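Local coordinates for probable Rab-related GTPase (Acanthamoeba polyphaga mimivirus, PDB 5XC5), which binds GTP and probably hydrolyses it as a Rab-type small GTPase of mimivirus, and may be involved in protein transport, at residues K45-K50 / K163-M168; E134-C139 / C144-A149. The protein carries 1 engineered substitution. One frame throughout, in Å; residues are numbered along the deposited sequence.

Contact 1: K45-K50 / K163-M168; sequences KQVIAK and KMIDKM
Lys50 and Asp166 make the polar approach of this contact, and it is a loose one: Lys50 NZ stands 4.6 Å from Asp166 OD2, beyond salt-bridge range. The Lys50 chain bends at chi2 (-99°) and runs obliquely past Asp166, its CG 4.1 Å from Asp166 OD1. Asp166 was modelled in two conformers, so the pairing is doubtful in detail, although opposite charges here would probably attract weakly. In the Ras-like P-loop GTPase fold, the C-terminal helix 154-169 lies across one face of the central sheet, and here it reaches the end of the antiparallel outer strand 41-48. The backbones come closest at Ala49 and Asp166, whose CA atoms are 6.2 Å apart, just past the end of the strand.

Ile165 carries the apolar part, using both of its branches. Its longer arm is extended (chi2 158°) and meets Val47 tip to tip, bringing Ile165 CD1 to 3.7 Å from Val47 CG2. The same valine methyl also lies 3.9 Å from Ile165 CG1, so it rests along the arm as well as at its end. Beta-branched Val47 suits an extended strand, while Ile165 is long enough to span from helix to sheet. Small Ala49 lets the chain turn close to the helix, and its CB faces the isoleucine.

Strand 54-61 continues this apolar layer: Val47 is hydrogen-bonded through its backbone to Leu55, and Ile165 also touches Leu57. Beside them, Met168 packs on Leu55 and Ile8. At the turn itself, Ala49 CB sits 3.8 Å from Ile165 CG2, the shorter branch, which is 4.0 Å from Val47 CG2 as well.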
loop_
_atom_site.group_PDB
_atom_site.type_symbol
_atom_site.label_atom_id
_atom_site.label_comp_id
_atom_site.label_asym_id
_atom_site.label_seq_id
_atom_site.Cartn_x
_atom_site.Cartn_y
_atom_site.Cartn_z
ATOM N N LYS A 45 -1.304 8.498 -12.367
ATOM C CA LYS A 45 -2.724 8.688 -12.642
ATOM C C LYS A 45 -3.187 10.003 -12.043
ATOM O O LYS A 45 -2.884 10.315 -10.886
ATOM C CB LYS A 45 -3.565 7.536 -12.075
ATOM C CG LYS A 45 -5.001 7.526 -12.599
ATOM C CD LYS A 45 -5.776 6.301 -12.142
ATOM C CE LYS A 45 -7.101 6.219 -12.886
ATOM N NZ LYS A 45 -7.878 4.992 -12.579
ATOM N N GLN A 46 -3.932 10.771 -12.828
ATOM C CA GLN A 46 -4.491 12.033 -12.371
ATOM C C GLN A 46 -5.933 11.822 -11.947
ATOM O O GLN A 46 -6.720 11.206 -12.675
ATOM C CB GLN A 46 -4.410 13.095 -13.463
ATOM C CG GLN A 46 -3.030 13.703 -13.570
ATOM C CD GLN A 46 -2.947 14.797 -14.602
ATOM O OE1 GLN A 46 -2.836 15.975 -14.269
ATOM N NE2 GLN A 46 -2.980 14.409 -15.869
ATOM N N VAL A 47 -6.266 12.331 -10.764
ATOM C CA VAL A 47 -7.542 12.057 -10.122
ATOM C C VAL A 47 -8.128 13.366 -9.617
ATOM O O VAL A 47 -7.415 14.335 -9.350
ATOM C CB VAL A 47 -7.382 11.055 -8.956
ATOM C CG1 VAL A 47 -6.948 9.704 -9.486
ATOM C CG2 VAL A 47 -6.362 11.569 -7.943
ATOM N N ILE A 48 -9.446 13.390 -9.475
ATOM C CA ILE A 48 -10.133 14.542 -8.902
ATOM C C ILE A 48 -10.338 14.286 -7.418
ATOM O O ILE A 48 -11.019 13.328 -7.039
ATOM C CB ILE A 48 -11.477 14.785 -9.596
ATOM C CG1 ILE A 48 -11.278 14.979 -11.101
ATOM C CG2 ILE A 48 -12.187 15.982 -8.947
ATOM C CD1 ILE A 48 -12.581 15.054 -11.874
ATOM N N ALA A 49 -9.779 15.149 -6.577
ATOM C CA ALA A 49 -9.964 15.004 -5.143
ATOM C C ALA A 49 -11.264 15.674 -4.703
ATOM O O ALA A 49 -11.899 16.421 -5.451
ATOM C CB ALA A 49 -8.778 15.597 -4.382
ATOM N N LYS A 50 -11.647 15.410 -3.454
ATOM C CA LYS A 50 -12.926 15.908 -2.954
ATOM C C LYS A 50 -12.970 17.429 -2.899
ATOM O O LYS A 50 -14.042 18.021 -3.074
ATOM C CB LYS A 50 -13.240 15.299 -1.589
ATOM C CG LYS A 50 -13.959 13.972 -1.679
ATOM C CD LYS A 50 -15.459 14.140 -1.488
ATOM C CE LYS A 50 -16.142 12.787 -1.453
ATOM N NZ LYS A 50 -15.296 11.804 -0.706
ATOM N N LYS A 163 -8.770 7.290 0.212
ATOM C CA LYS A 163 -8.229 7.761 1.485
ATOM C C LYS A 163 -6.880 8.436 1.276
ATOM O O LYS A 163 -6.614 9.505 1.833
ATOM C CB LYS A 163 -8.064 6.583 2.445
ATOM C CG LYS A 163 -9.368 5.935 2.873
ATOM C CD LYS A 163 -9.130 4.641 3.672
ATOM C CE LYS A 163 -8.534 4.877 5.070
ATOM N NZ LYS A 163 -9.464 5.642 5.956
ATOM N N MET A 164 -6.023 7.824 0.464
ATOM C CA MET A 164 -4.712 8.394 0.184
ATOM C C MET A 164 -4.830 9.723 -0.552
ATOM O O MET A 164 -4.111 10.678 -0.239
ATOM C CB MET A 164 -3.897 7.388 -0.632
ATOM C CG MET A 164 -2.507 7.865 -1.060
ATOM S SD MET A 164 -1.387 8.188 0.341
ATOM C CE MET A 164 -1.245 6.553 1.118
ATOM N N ILE A 165 -5.735 9.798 -1.530
ATOM C CA ILE A 165 -5.927 11.019 -2.309
ATOM C C ILE A 165 -6.398 12.161 -1.415
ATOM O O ILE A 165 -5.879 13.285 -1.491
ATOM C CB ILE A 165 -6.896 10.756 -3.477
ATOM C CG1 ILE A 165 -6.236 9.837 -4.506
ATOM C CG2 ILE A 165 -7.365 12.081 -4.107
ATOM C CD1 ILE A 165 -7.224 9.111 -5.381
ATOM N N ASP A 166 -7.389 11.891 -0.554
ATOM C CA ASP A 166 -7.879 12.925 0.356
ATOM C C ASP A 166 -6.744 13.491 1.200
ATOM O O ASP A 166 -6.633 14.709 1.369
ATOM C CB ASP A 166 -8.962 12.372 1.287
ATOM C CG ASP A 166 -10.245 12.002 0.568
ATOM O OD1 ASP A 166 -10.378 12.293 -0.635
ATOM O OD2 ASP A 166 -11.137 11.425 1.226
ATOM N N LYS A 167 -5.886 12.620 1.735
ATOM C CA LYS A 167 -4.784 13.092 2.563
ATOM C C LYS A 167 -3.778 13.893 1.746
ATOM O O LYS A 167 -3.306 14.941 2.198
ATOM C CB LYS A 167 -4.116 11.912 3.271
ATOM C CG LYS A 167 -4.934 11.320 4.397
ATOM C CD LYS A 167 -5.012 12.269 5.593
ATOM C CE LYS A 167 -5.741 11.638 6.757
ATOM N NZ LYS A 167 -7.098 11.213 6.352
ATOM N N MET A 168 -3.439 13.431 0.538
ATOM C CA MET A 168 -2.531 14.210 -0.302
ATOM C C MET A 168 -3.088 15.594 -0.595
ATOM O O MET A 168 -2.327 16.563 -0.686
ATOM C CB MET A 168 -2.232 13.476 -1.612
ATOM C CG MET A 168 -1.497 12.137 -1.454
ATOM S SD MET A 168 0.113 12.227 -0.618
ATOM C CE MET A 168 -0.350 11.789 1.061
#

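Contact 2: E134-C139 / C144-A149; sequences EIKKFC and CDYVFA
Cys139 and Cys144, with CA atoms 5.2 Å apart, mark the near end of a helix and strand that run almost antiparallel, their axes at 156° and 8.1 Å apart at closest approach. Helix 132-141 is the connection of a beta-alpha-beta crossover from strand 113-119 to strand 145-148, and its middle turns pack here on the strand that follows it.

Lys136 crosses the ring of Tyr146. Its CG lies over one face, 4.0 Å from the ring centroid and 30° off the normal, a CH-pi contact. The lysine chain then bends at chi4 (-77°), which turns NZ toward Tyr146 OH; the hydrogen bond is modelled at 2.5 Å, so short that its exact length is doubtful. A lysine fits this place because its methylenes can cover an aromatic face while its amine stays with the phenol oxygen.

Deeper in, Cys139 directs its slim thiol into the interface, SG lying 3.6 Å from Tyr146 CB. Its SG is 3.8 Å from Cys144 SG, too far for a disulfide. Cys144 SG also comes obliquely to the ring of Phe138, which is covered by Val97, Tyr98 and Ile101 of helix 91-107. At the other end, Ile135 CD1 meets Phe148 CE2 at 3.7 Å; the ring of Phe148 also touches Ile121, a residue of the probable guanine-nucleotide site.

A water molecule bridges the backbones where they converge, donating to Cys139 O at 2.8 Å and accepting a weak bond from Cys144 N. Cys139 and Ile135 are buried, with Cys144 and the aromatic rings beside them only partly so. The contact is therefore probably held mainly by apolar and sulfur packing, the lysine amine and the tyrosine oxygen adding a polar pair of uncertain length.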
loop_
_atom_site.group_PDB
_atom_site.type_symbol
_atom_site.label_atom_id
_atom_site.label_comp_id
_atom_site.label_asym_id
_atom_site.label_seq_id
_atom_site.Cartn_x
_atom_site.Cartn_y
_atom_site.Cartn_z
ATOM N N GLU A 134 -6.274 -6.540 16.394
ATOM C CA GLU A 134 -4.815 -6.434 16.362
ATOM C C GLU A 134 -4.362 -5.380 15.363
ATOM O O GLU A 134 -3.409 -4.635 15.618
ATOM C CB GLU A 134 -4.195 -7.759 15.935
ATOM C CG GLU A 134 -4.297 -8.906 16.883
ATOM C CD GLU A 134 -3.594 -10.112 16.306
ATOM O OE1 GLU A 134 -2.351 -10.181 16.443
ATOM O OE2 GLU A 134 -4.272 -10.948 15.665
ATOM N N ILE A 135 -5.013 -5.339 14.199
ATOM C CA ILE A 135 -4.676 -4.361 13.168
ATOM C C ILE A 135 -4.937 -2.947 13.675
ATOM O O ILE A 135 -4.088 -2.055 13.556
ATOM C CB ILE A 135 -5.463 -4.658 11.876
ATOM C CG1 ILE A 135 -5.029 -6.001 11.286
ATOM C CG2 ILE A 135 -5.322 -3.501 10.865
ATOM C CD1 ILE A 135 -6.013 -6.601 10.292
ATOM N N LYS A 136 -6.126 -2.719 14.240
ATOM C CA LYS A 136 -6.450 -1.392 14.753
ATOM C C LYS A 136 -5.491 -0.973 15.859
ATOM O O LYS A 136 -5.035 0.178 15.895
ATOM C CB LYS A 136 -7.892 -1.360 15.254
ATOM C CG LYS A 136 -8.945 -1.486 14.161
ATOM C CD LYS A 136 -10.344 -1.599 14.750
ATOM C CE LYS A 136 -11.373 -1.935 13.684
ATOM N NZ LYS A 136 -11.748 -0.756 12.848
ATOM N N LYS A 137 -5.174 -1.894 16.772
ATOM C CA LYS A 137 -4.255 -1.574 17.860
ATOM C C LYS A 137 -2.860 -1.253 17.336
ATOM O O LYS A 137 -2.230 -0.282 17.775
ATOM C CB LYS A 137 -4.208 -2.735 18.851
ATOM C CG LYS A 137 -3.126 -2.594 19.904
ATOM C CD LYS A 137 -3.348 -1.361 20.771
ATOM C CE LYS A 137 -2.878 -1.604 22.196
ATOM N NZ LYS A 137 -1.464 -2.074 22.198
ATOM N N PHE A 138 -2.361 -2.042 16.381
ATOM C CA PHE A 138 -1.065 -1.734 15.795
ATOM C C PHE A 138 -1.044 -0.318 15.230
ATOM O O PHE A 138 -0.105 0.448 15.463
ATOM C CB PHE A 138 -0.711 -2.749 14.700
ATOM C CG PHE A 138 0.527 -2.377 13.946
ATOM C CD1 PHE A 138 1.769 -2.778 14.405
ATOM C CD2 PHE A 138 0.459 -1.578 12.812
ATOM C CE1 PHE A 138 2.917 -2.409 13.738
ATOM C CE2 PHE A 138 1.607 -1.195 12.142
ATOM C CZ PHE A 138 2.839 -1.614 12.608
ATOM N N CYS A 139 -2.070 0.044 14.462
ATOM C CA CYS A 139 -2.061 1.354 13.826
ATOM C C CYS A 139 -2.200 2.472 14.850
ATOM O O CYS A 139 -1.600 3.543 14.691
ATOM C CB CYS A 139 -3.137 1.428 12.742
ATOM S SG CYS A 139 -2.829 0.286 11.363
ATOM N N CYS A 144 -0.315 5.713 12.049
ATOM C CA CYS A 144 -0.722 5.332 10.704
ATOM C C CYS A 144 -2.185 4.916 10.740
ATOM O O CYS A 144 -2.761 4.677 11.804
ATOM C CB CYS A 144 0.174 4.226 10.121
ATOM S SG CYS A 144 0.165 2.664 11.038
ATOM N N ASP A 145 -2.779 4.841 9.558
ATOM C CA ASP A 145 -4.174 4.479 9.366
ATOM C C ASP A 145 -4.237 3.069 8.785
ATOM O O ASP A 145 -3.217 2.484 8.417
ATOM C CB ASP A 145 -4.815 5.508 8.425
ATOM C CG ASP A 145 -6.339 5.529 8.486
ATOM O OD1 ASP A 145 -6.960 4.869 9.346
ATOM O OD2 ASP A 145 -6.925 6.233 7.633
ATOM N N TYR A 146 -5.450 2.526 8.698
ATOM C CA TYR A 146 -5.653 1.178 8.186
ATOM C C TYR A 146 -6.896 1.132 7.308
ATOM O O TYR A 146 -7.810 1.954 7.444
ATOM C CB TYR A 146 -5.823 0.150 9.317
ATOM C CG TYR A 146 -7.033 0.435 10.173
ATOM C CD1 TYR A 146 -6.975 1.386 11.186
ATOM C CD2 TYR A 146 -8.246 -0.215 9.947
ATOM C CE1 TYR A 146 -8.086 1.681 11.969
ATOM C CE2 TYR A 146 -9.366 0.070 10.724
ATOM C CZ TYR A 146 -9.279 1.020 11.732
ATOM O OH TYR A 146 -10.384 1.309 12.509
ATOM N N VAL A 147 -6.938 0.113 6.445
ATOM C CA VAL A 147 -8.063 -0.116 5.547
ATOM C C VAL A 147 -8.027 -1.584 5.167
ATOM O O VAL A 147 -6.965 -2.209 5.159
ATOM C CB VAL A 147 -7.962 0.817 4.310
ATOM C CG1 VAL A 147 -6.736 0.491 3.466
ATOM C CG2 VAL A 147 -9.235 0.773 3.470
ATOM N N PHE A 148 -9.187 -2.132 4.809
ATOM C CA PHE A 148 -9.306 -3.523 4.388
ATOM C C PHE A 148 -9.626 -3.593 2.900
ATOM O O PHE A 148 -10.450 -2.820 2.395
ATOM C CB PHE A 148 -10.391 -4.228 5.205
ATOM C CG PHE A 148 -10.002 -4.447 6.645
ATOM C CD1 PHE A 148 -10.171 -3.436 7.588
ATOM C CD2 PHE A 148 -9.444 -5.643 7.046
ATOM C CE1 PHE A 148 -9.799 -3.630 8.915
ATOM C CE2 PHE A 148 -9.086 -5.851 8.374
ATOM C CZ PHE A 148 -9.263 -4.837 9.304
ATOM N N ALA A 149 -8.974 -4.518 2.192
ATOM C CA ALA A 149 -9.143 -4.573 0.745
ATOM C C ALA A 149 -8.988 -5.987 0.199
ATOM O O ALA A 149 -8.515 -6.906 0.875
ATOM C CB ALA A 149 -8.160 -3.630 0.041
HETATM O O HOH W 1 -2.308 6.239 14.434
#

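How the contacts relate
Both contacts bind a helix to an outermost strand of the same six-stranded sheet, but at opposite edges and on opposite faces. Both are partly buried; contact 1 is the smaller, joins parts of the chain more than a hundred residues apart, and is aliphatic at its centre, with a loose charged pair and an exposed lysine at its margin. Contact 2 is local, about twice as large, has no fully exposed residue among those that touch, and mixes sulfur, aromatic and polar chemistry. Strand 145-148 links them: Val147 points away from helix 132-141 and packs on helix 154-169, and Lys163 NZ forms a salt bridge with Asp145 OD2, which also hydrogen-bonds Tyr113 OH.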